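Local coordinates for amphoterin-induced protein 1 (Mus musculus, PDB 2XOT) that promotes the growth and fasciculation of hippocampal neurites and may mediate homophilic and heterophilic contacts between cells, at residues 9-14 with 38-43; 14-19 with 23-28; 220-223 with 228-231. All blocks are in the same frame, centred on the assembly; numbering follows the deposited sequence.

Contact 1: residues 9-14 with 38-43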
loop_
_atom_site.group_PDB
_atom_site.type_symbol
_atom_site.label_atom_id
_atom_site.label_comp_id
_atom_site.label_asym_id
_atom_site.label_seq_id
_atom_site.Cartn_x
_atom_site.Cartn_y
_atom_site.Cartn_z
ATOM N N VAL B 9 -10.802 -25.833 -6.247
ATOM C CA VAL B 9 -11.586 -24.696 -5.688
ATOM C C VAL B 9 -11.816 -23.692 -6.785
ATOM O O VAL B 9 -11.791 -22.461 -6.558
ATOM C CB VAL B 9 -10.855 -24.041 -4.487
ATOM N N VAL B 10 -12.120 -24.251 -7.959
ATOM C CA VAL B 10 -12.044 -23.566 -9.224
ATOM C C VAL B 10 -13.434 -23.409 -9.838
ATOM O O VAL B 10 -14.275 -24.275 -9.547
ATOM C CB VAL B 10 -11.146 -24.396 -10.159
ATOM N N SER B 11 -13.779 -22.383 -10.654
ATOM C CA SER B 11 -13.105 -21.101 -11.117
ATOM C C SER B 11 -11.607 -20.795 -11.235
ATOM O O SER B 11 -11.249 -19.781 -11.828
ATOM C CB SER B 11 -13.775 -19.870 -10.458
ATOM O OG SER B 11 -13.192 -19.487 -9.220
ATOM N N CYS B 12 -10.745 -21.686 -10.790
ATOM C CA CYS B 12 -9.326 -21.449 -10.743
ATOM C C CYS B 12 -8.747 -21.876 -12.074
ATOM O O CYS B 12 -8.845 -23.039 -12.419
ATOM C CB CYS B 12 -8.685 -22.279 -9.639
ATOM S SG CYS B 12 -7.014 -21.809 -9.278
ATOM N N PRO B 13 -8.106 -20.947 -12.808
ATOM C CA PRO B 13 -7.510 -21.336 -14.088
ATOM C C PRO B 13 -6.477 -22.414 -13.898
ATOM O O PRO B 13 -6.075 -22.672 -12.774
ATOM C CB PRO B 13 -6.855 -20.046 -14.573
ATOM C CG PRO B 13 -7.598 -18.967 -13.871
ATOM C CD PRO B 13 -7.900 -19.517 -12.527
ATOM N N ALA B 14 -6.009 -22.977 -15.006
ATOM C CA ALA B 14 -5.274 -24.247 -15.028
ATOM C C ALA B 14 -3.978 -24.328 -14.211
ATOM O O ALA B 14 -3.789 -25.250 -13.412
ATOM C CB ALA B 14 -4.968 -24.630 -16.488
ATOM N N PRO B 38 -10.729 -15.106 -13.270
ATOM C CA PRO B 38 -11.945 -14.717 -12.559
ATOM C C PRO B 38 -12.029 -13.224 -12.261
ATOM O O PRO B 38 -11.019 -12.573 -11.995
ATOM C CB PRO B 38 -11.903 -15.540 -11.267
ATOM C CG PRO B 38 -10.706 -16.392 -11.343
ATOM C CD PRO B 38 -9.854 -15.978 -12.470
ATOM N N SER B 39 -13.233 -12.678 -12.307
ATOM C CA SER B 39 -13.403 -11.238 -12.132
ATOM C C SER B 39 -13.129 -10.755 -10.710
ATOM O O SER B 39 -12.878 -9.569 -10.505
ATOM C CB SER B 39 -14.813 -10.829 -12.536
ATOM O OG SER B 39 -15.721 -11.759 -12.017
ATOM N N TYR B 40 -13.184 -11.663 -9.739
ATOM C CA TYR B 40 -12.846 -11.336 -8.338
ATOM C C TYR B 40 -11.346 -11.096 -8.071
ATOM O O TYR B 40 -10.984 -10.666 -6.971
ATOM C CB TYR B 40 -13.422 -12.399 -7.375
ATOM C CG TYR B 40 -12.934 -13.831 -7.574
ATOM C CD1 TYR B 40 -11.609 -14.162 -7.403
ATOM C CD2 TYR B 40 -13.814 -14.848 -7.901
ATOM C CE1 TYR B 40 -11.153 -15.437 -7.589
ATOM C CE2 TYR B 40 -13.369 -16.146 -8.080
ATOM C CZ TYR B 40 -12.041 -16.438 -7.923
ATOM O OH TYR B 40 -11.569 -17.735 -8.076
ATOM N N THR B 41 -10.482 -11.352 -9.056
ATOM C CA THR B 41 -9.021 -11.290 -8.849
ATOM C C THR B 41 -8.529 -9.892 -8.439
ATOM O O THR B 41 -8.818 -8.872 -9.127
ATOM C CB THR B 41 -8.256 -11.778 -10.097
ATOM O OG1 THR B 41 -8.846 -12.994 -10.566
ATOM C CG2 THR B 41 -6.798 -12.066 -9.794
ATOM N N ALA B 42 -7.813 -9.858 -7.307
ATOM C CA ALA B 42 -7.210 -8.636 -6.755
ATOM C C ALA B 42 -5.712 -8.540 -7.093
ATOM O O ALA B 42 -5.219 -7.459 -7.407
ATOM C CB ALA B 42 -7.395 -8.589 -5.213
ATOM N N LEU B 43 -4.990 -9.664 -6.980
ATOM C CA LEU B 43 -3.559 -9.744 -7.338
ATOM C C LEU B 43 -3.384 -10.921 -8.268
ATOM O O LEU B 43 -3.924 -12.004 -8.016
ATOM C CB LEU B 43 -2.673 -9.907 -6.099
ATOM C CG LEU B 43 -1.142 -9.954 -6.233
ATOM C CD1 LEU B 43 -0.477 -9.164 -5.103
ATOM C CD2 LEU B 43 -0.606 -11.353 -6.198
#
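Ser-11 and Tyr-40 make the one polar link between residues 9-14 and 38-43: the hydroxyls meet with OG of Ser-11 2.6 Å from OH of Tyr-40. Either hydroxyl could be the donor. OG comes in at the edge of the phenol, in the plane of the ring, at the end that carries OH. The ring gets there because its CG sits between the backbone N and the carbonyl carbon (chi1 60°), which folds the side chain back over its own turn. One face of it is therefore packed on CB of Pro-38, 3.4 Å above the plane and displaced toward the rim. A phenylalanine here would probably keep that packing but leave OG of Ser-11 without its hydroxyl mate, so that the serine could turn. Across the dimer, the Tyr-40 ring meets that of Phe-225 of the second subunit, the planes about 40° apart.

The apolar part is carried by two prolines. CG of Pro-13 lies 4.0 Å from CD of Pro-38, and CD of Pro-13 is just as near to the same atom. Beside them the backbone O of Ser-11 rests 3.5 Å from CG of Pro-38.

Within residues 38-43, a type I turn from Pro-38 to Thr-41 sets the tyrosine in place. The carbonyl O of Pro-38 is gripped twice from one face of its plane, by OG1 of Thr-41 at 2.6 Å and by N of Thr-41 at 3.2 Å.

Residues 9-14 lead into strand 17-19, to which the Cys-12 to Cys-18 disulfide ties them, while 38-43 run from the loop after strand 22-24 into strand 43-45, within the first leucine-rich repeat. Leu-23 of strand 22-24 packs against Pro-13, Pro-38 and Thr-41 alike.

Contact 2: residues 14-19 with 23-28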
loop_
_atom_site.group_PDB
_atom_site.type_symbol
_atom_site.label_atom_id
_atom_site.label_comp_id
_atom_site.label_asym_id
_atom_site.label_seq_id
_atom_site.Cartn_x
_atom_site.Cartn_y
_atom_site.Cartn_z
ATOM N N ALA B 14 -6.009 -22.977 -15.006
ATOM C CA ALA B 14 -5.274 -24.247 -15.028
ATOM C C ALA B 14 -3.978 -24.328 -14.211
ATOM O O ALA B 14 -3.789 -25.250 -13.412
ATOM C CB ALA B 14 -4.968 -24.630 -16.488
ATOM N N ASN B 15 -3.064 -23.411 -14.439
ATOM C CA ASN B 15 -1.756 -23.478 -13.792
ATOM C C ASN B 15 -1.602 -22.481 -12.616
ATOM O O ASN B 15 -0.502 -21.991 -12.331
ATOM C CB ASN B 15 -0.680 -23.251 -14.850
ATOM C CG ASN B 15 -0.582 -24.403 -15.807
ATOM O OD1 ASN B 15 0.038 -25.409 -15.500
ATOM N ND2 ASN B 15 -1.222 -24.279 -16.947
ATOM N N CYS B 16 -2.714 -22.237 -11.923
ATOM C CA CYS B 16 -2.765 -21.252 -10.852
ATOM C C CYS B 16 -3.116 -21.866 -9.519
ATOM O O CYS B 16 -3.770 -22.902 -9.425
ATOM C CB CYS B 16 -3.817 -20.199 -11.172
ATOM S SG CYS B 16 -3.448 -19.283 -12.635
ATOM N N LEU B 17 -2.670 -21.186 -8.484
ATOM C CA LEU B 17 -3.122 -21.399 -7.137
ATOM C C LEU B 17 -4.068 -20.255 -6.884
ATOM O O LEU B 17 -3.692 -19.104 -7.029
ATOM C CB LEU B 17 -1.965 -21.247 -6.170
ATOM C CG LEU B 17 -1.042 -22.395 -5.805
ATOM C CD1 LEU B 17 0.283 -21.794 -5.251
ATOM C CD2 LEU B 17 -1.755 -23.264 -4.786
ATOM N N CYS B 18 -5.295 -20.571 -6.501
ATOM C CA CYS B 18 -6.279 -19.560 -6.217
ATOM C C CYS B 18 -6.553 -19.517 -4.708
ATOM O O CYS B 18 -7.044 -20.484 -4.127
ATOM C CB CYS B 18 -7.536 -19.881 -7.002
ATOM S SG CYS B 18 -7.208 -19.837 -8.763
ATOM N N ALA B 19 -6.205 -18.392 -4.098
ATOM C CA ALA B 19 -6.406 -18.143 -2.686
ATOM C C ALA B 19 -7.351 -16.946 -2.562
ATOM O O ALA B 19 -6.905 -15.806 -2.577
ATOM C CB ALA B 19 -5.098 -17.830 -2.070
ATOM N N LEU B 23 -4.511 -14.848 -7.281
ATOM C CA LEU B 23 -4.114 -15.943 -8.183
ATOM C C LEU B 23 -2.614 -15.953 -8.218
ATOM O O LEU B 23 -2.015 -14.965 -8.578
ATOM C CB LEU B 23 -4.628 -15.746 -9.611
ATOM C CG LEU B 23 -6.125 -15.759 -9.950
ATOM C CD1 LEU B 23 -6.344 -16.449 -11.295
ATOM C CD2 LEU B 23 -7.024 -16.324 -8.851
ATOM N N SER B 24 -2.008 -17.054 -7.820
ATOM C CA SER B 24 -0.552 -17.220 -7.929
ATOM C C SER B 24 -0.295 -18.228 -9.053
ATOM O O SER B 24 -0.567 -19.410 -8.880
ATOM C CB SER B 24 0.011 -17.728 -6.587
ATOM O OG SER B 24 1.436 -17.870 -6.593
ATOM N N CYS B 25 0.198 -17.750 -10.202
ATOM C CA CYS B 25 0.429 -18.604 -11.370
ATOM C C CYS B 25 1.894 -18.493 -11.867
ATOM O O CYS B 25 2.170 -18.493 -13.077
ATOM C CB CYS B 25 -0.549 -18.234 -12.489
ATOM S SG CYS B 25 -2.226 -17.778 -11.983
ATOM N N SER B 26 2.827 -18.414 -10.918
ATOM C CA SER B 26 4.214 -18.115 -11.213
ATOM C C SER B 26 5.011 -19.383 -11.431
ATOM O O SER B 26 4.660 -20.442 -10.901
ATOM C CB SER B 26 4.839 -17.320 -10.059
ATOM O OG SER B 26 5.065 -18.139 -8.933
ATOM N N LYS B 27 6.098 -19.232 -12.184
ATOM C CA LYS B 27 7.103 -20.269 -12.427
ATOM C C LYS B 27 6.561 -21.593 -12.980
ATOM O O LYS B 27 6.973 -22.674 -12.565
ATOM C CB LYS B 27 7.984 -20.471 -11.189
ATOM C CG LYS B 27 9.326 -21.068 -11.516
ATOM C CD LYS B 27 10.278 -20.996 -10.356
ATOM C CE LYS B 27 11.230 -22.169 -10.356
ATOM N NZ LYS B 27 12.333 -21.982 -9.326
ATOM N N GLN B 28 5.675 -21.476 -13.965
ATOM C CA GLN B 28 5.024 -22.603 -14.625
ATOM C C GLN B 28 5.388 -22.630 -16.103
ATOM O O GLN B 28 4.655 -23.206 -16.906
ATOM C CB GLN B 28 3.511 -22.438 -14.552
ATOM C CG GLN B 28 2.904 -22.386 -13.168
ATOM C CD GLN B 28 2.914 -23.717 -12.482
ATOM O OE1 GLN B 28 2.581 -24.742 -13.087
ATOM N NE2 GLN B 28 3.288 -23.721 -11.205
#
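Cys-16 and Cys-25 close the open end of a small antiparallel hairpin with a disulfide. Starting at CB of Cys-16, SG of Cys-25 is 3.0 Å away, a spacing the bond itself sets. With the sulfur anti to the carbonyl carbon (chi1 -63°), SG of Cys-16 then swings to SG of Cys-25 and bonds to it at 2.0 Å, the bridge being twisted to a chi3 of 104°. The same SG of Cys-16 also has CD1 of Leu-23 as an apolar neighbour at 4.3 Å.

Next to the bridge the backbones pair. Leu-17 N gives a nearly straight hydrogen bond to Ser-24 O (2.8 Å), and Ser-24 N returns one to Leu-17 O of the same length, making this the hydrogen-bonded pair. Cys-18 and Leu-23 form the non-hydrogen-bonded pair that follows, and their side chains share a face on which SG of Cys-18 lies 3.5 Å from CD2 of Leu-23. Beyond the disulfide, Gln-28 reaches toward Asn-15, its CG 3.5 Å from the backbone O of Asn-15, and bends at chi2; the two amides slant past each other without a hydrogen bond.

This disulfide ties the two sides of the hairpin, and Cys-12 to Cys-18 ties the loop before it to strand 17-19, in the LRRNT module that caps the N-terminal end of the repeats. The face bearing Leu-17 and Ser-24 packs on Gln-145 and Tyr-120 of the second subunit, in keeping with a dimer made through the repeats. Strand 17-19 forms the edge of the long sheet, and strand 22-24 passes it on to strand 43-45 through backbone bonds from Leu-23 to Leu-43 and Asp-45.

Contact 3: residues 220-223 with 228-231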
loop_
_atom_site.group_PDB
_atom_site.type_symbol
_atom_site.label_atom_id
_atom_site.label_comp_id
_atom_site.label_asym_id
_atom_site.label_seq_id
_atom_site.Cartn_x
_atom_site.Cartn_y
_atom_site.Cartn_z
ATOM N N SER B 220 17.864 11.285 0.413
ATOM C CA SER B 220 18.084 9.834 0.378
ATOM C C SER B 220 18.749 9.378 -0.877
ATOM O O SER B 220 19.566 8.468 -0.848
ATOM C CB SER B 220 16.762 9.108 0.490
ATOM O OG SER B 220 16.105 9.535 1.653
ATOM N N SER B 221 18.387 10.019 -1.988
ATOM C CA SER B 221 18.966 9.704 -3.299
ATOM C C SER B 221 20.505 9.815 -3.277
ATOM O O SER B 221 21.196 9.110 -4.015
ATOM C CB SER B 221 18.354 10.617 -4.381
ATOM O OG SER B 221 18.554 12.001 -4.104
ATOM N N VAL B 222 21.032 10.698 -2.428
ATOM C CA VAL B 222 22.477 10.814 -2.217
ATOM C C VAL B 222 22.966 9.999 -1.010
ATOM O O VAL B 222 23.890 9.193 -1.134
ATOM C CB VAL B 222 22.885 12.295 -2.047
ATOM C CG1 VAL B 222 24.298 12.412 -1.485
ATOM C CG2 VAL B 222 22.788 13.023 -3.382
ATOM N N MET B 223 22.349 10.190 0.151
ATOM C CA MET B 223 22.791 9.490 1.368
ATOM C C MET B 223 22.812 7.951 1.213
ATOM O O MET B 223 23.746 7.292 1.671
ATOM C CB MET B 223 21.940 9.888 2.571
ATOM C CG MET B 223 21.958 11.368 2.896
ATOM S SD MET B 223 23.593 12.119 3.024
ATOM C CE MET B 223 23.760 12.707 1.375
ATOM N N ASP B 228 28.117 5.089 -4.999
ATOM C CA ASP B 228 27.833 4.750 -6.419
ATOM C C ASP B 228 27.581 5.962 -7.327
ATOM O O ASP B 228 27.282 5.809 -8.533
ATOM C CB ASP B 228 26.673 3.758 -6.507
ATOM C CG ASP B 228 27.004 2.433 -5.865
ATOM O OD1 ASP B 228 27.989 1.782 -6.296
ATOM O OD2 ASP B 228 26.278 2.048 -4.923
ATOM N N LEU B 229 27.705 7.158 -6.751
ATOM C CA LEU B 229 27.565 8.407 -7.483
ATOM C C LEU B 229 28.900 8.784 -8.061
ATOM O O LEU B 229 29.714 9.423 -7.418
ATOM C CB LEU B 229 27.009 9.533 -6.611
ATOM C CG LEU B 229 25.503 9.416 -6.400
ATOM C CD1 LEU B 229 25.004 10.286 -5.257
ATOM C CD2 LEU B 229 24.774 9.744 -7.663
ATOM N N TYR B 230 29.105 8.400 -9.309
ATOM C CA TYR B 230 30.394 8.567 -9.929
ATOM C C TYR B 230 30.227 9.316 -11.232
ATOM O O TYR B 230 29.110 9.484 -11.738
ATOM C CB TYR B 230 31.122 7.201 -10.075
ATOM C CG TYR B 230 30.651 6.308 -11.192
ATOM C CD1 TYR B 230 31.031 6.563 -12.504
ATOM C CD2 TYR B 230 29.862 5.179 -10.941
ATOM C CE1 TYR B 230 30.615 5.754 -13.550
ATOM C CE2 TYR B 230 29.443 4.345 -11.991
ATOM C CZ TYR B 230 29.821 4.647 -13.296
ATOM O OH TYR B 230 29.438 3.860 -14.373
ATOM N N CYS B 231 31.344 9.840 -11.719
ATOM C CA CYS B 231 31.376 10.568 -12.965
ATOM C C CYS B 231 32.642 10.155 -13.724
ATOM O O CYS B 231 33.585 9.627 -13.130
ATOM C CB CYS B 231 31.292 12.083 -12.718
ATOM S SG CYS B 231 32.705 12.772 -11.834
#
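Val-222 meets Leu-229 because of how both side chains are turned. Leu-229 holds CG anti to its carbonyl carbon (chi1 -78°) and then runs on extended, with CD1 anti to CA (chi2 165°), so that this one methyl is thrust at the helical turn. On the other side, Val-222 sends CG1 off beside its carbonyl carbon and keeps CG2 beside the backbone N, where it can receive the leucine.

CD1 of Leu-229 does all the close touching. It lies 4.0 Å from CG2 of Val-222 and equally near the CA of that valine, fitting against the root of the side chain as well as its branch. The backbone O of Ser-221 is a looser neighbour, 4.2 Å from the same CD1. The two side chains cross at about a right angle, and the contact is plain van der Waals packing with no hydrogen bond across it. It is also small, burying 86 Å² in all, with the backbones well apart: the CA atoms of Val-222 and Leu-229 are 7.7 Å from each other.

Val-222 also packs on Trp-214 of helix 205-216 and on Phe-241. The hydroxyl of Ser-221 turns elsewhere, to a hydrogen bond with the carbonyl O of Lys-191.

Leu-229 leads straight into strand 230-231, where Cys-231 is bonded to Cys-203. A short helical turn packed against the residues entering a disulfide-tied strand, with helix 205-216 alongside, belongs to the LRRCT module, the cysteine-rich cap that closes the C-terminal end of the leucine-rich repeats.

Contacts 1 and 2 make up one N-terminal cap: their centres are about 9 Å apart, they share Ala-14, and Leu-23 and the Cys-12 to Cys-18 disulfide join them. Along the chain, the hairpin of contact 2 falls between the two halves of contact 1, and strand 43-45 then carries the sheet into the repeats. Contact 3 comes much later, in the C-terminal cap, its centre about 44 Å from that of contact 1 and 39 Å from that of contact 2. Both caps belong to the leucine-rich-repeat domain of the predicted extracellular part, which an Ig domain follows. In the dimer they meet: OD1 of Asp-228 accepts a hydrogen bond from Val-10 N of the second subunit, and Tyr-40 meets its Phe-225.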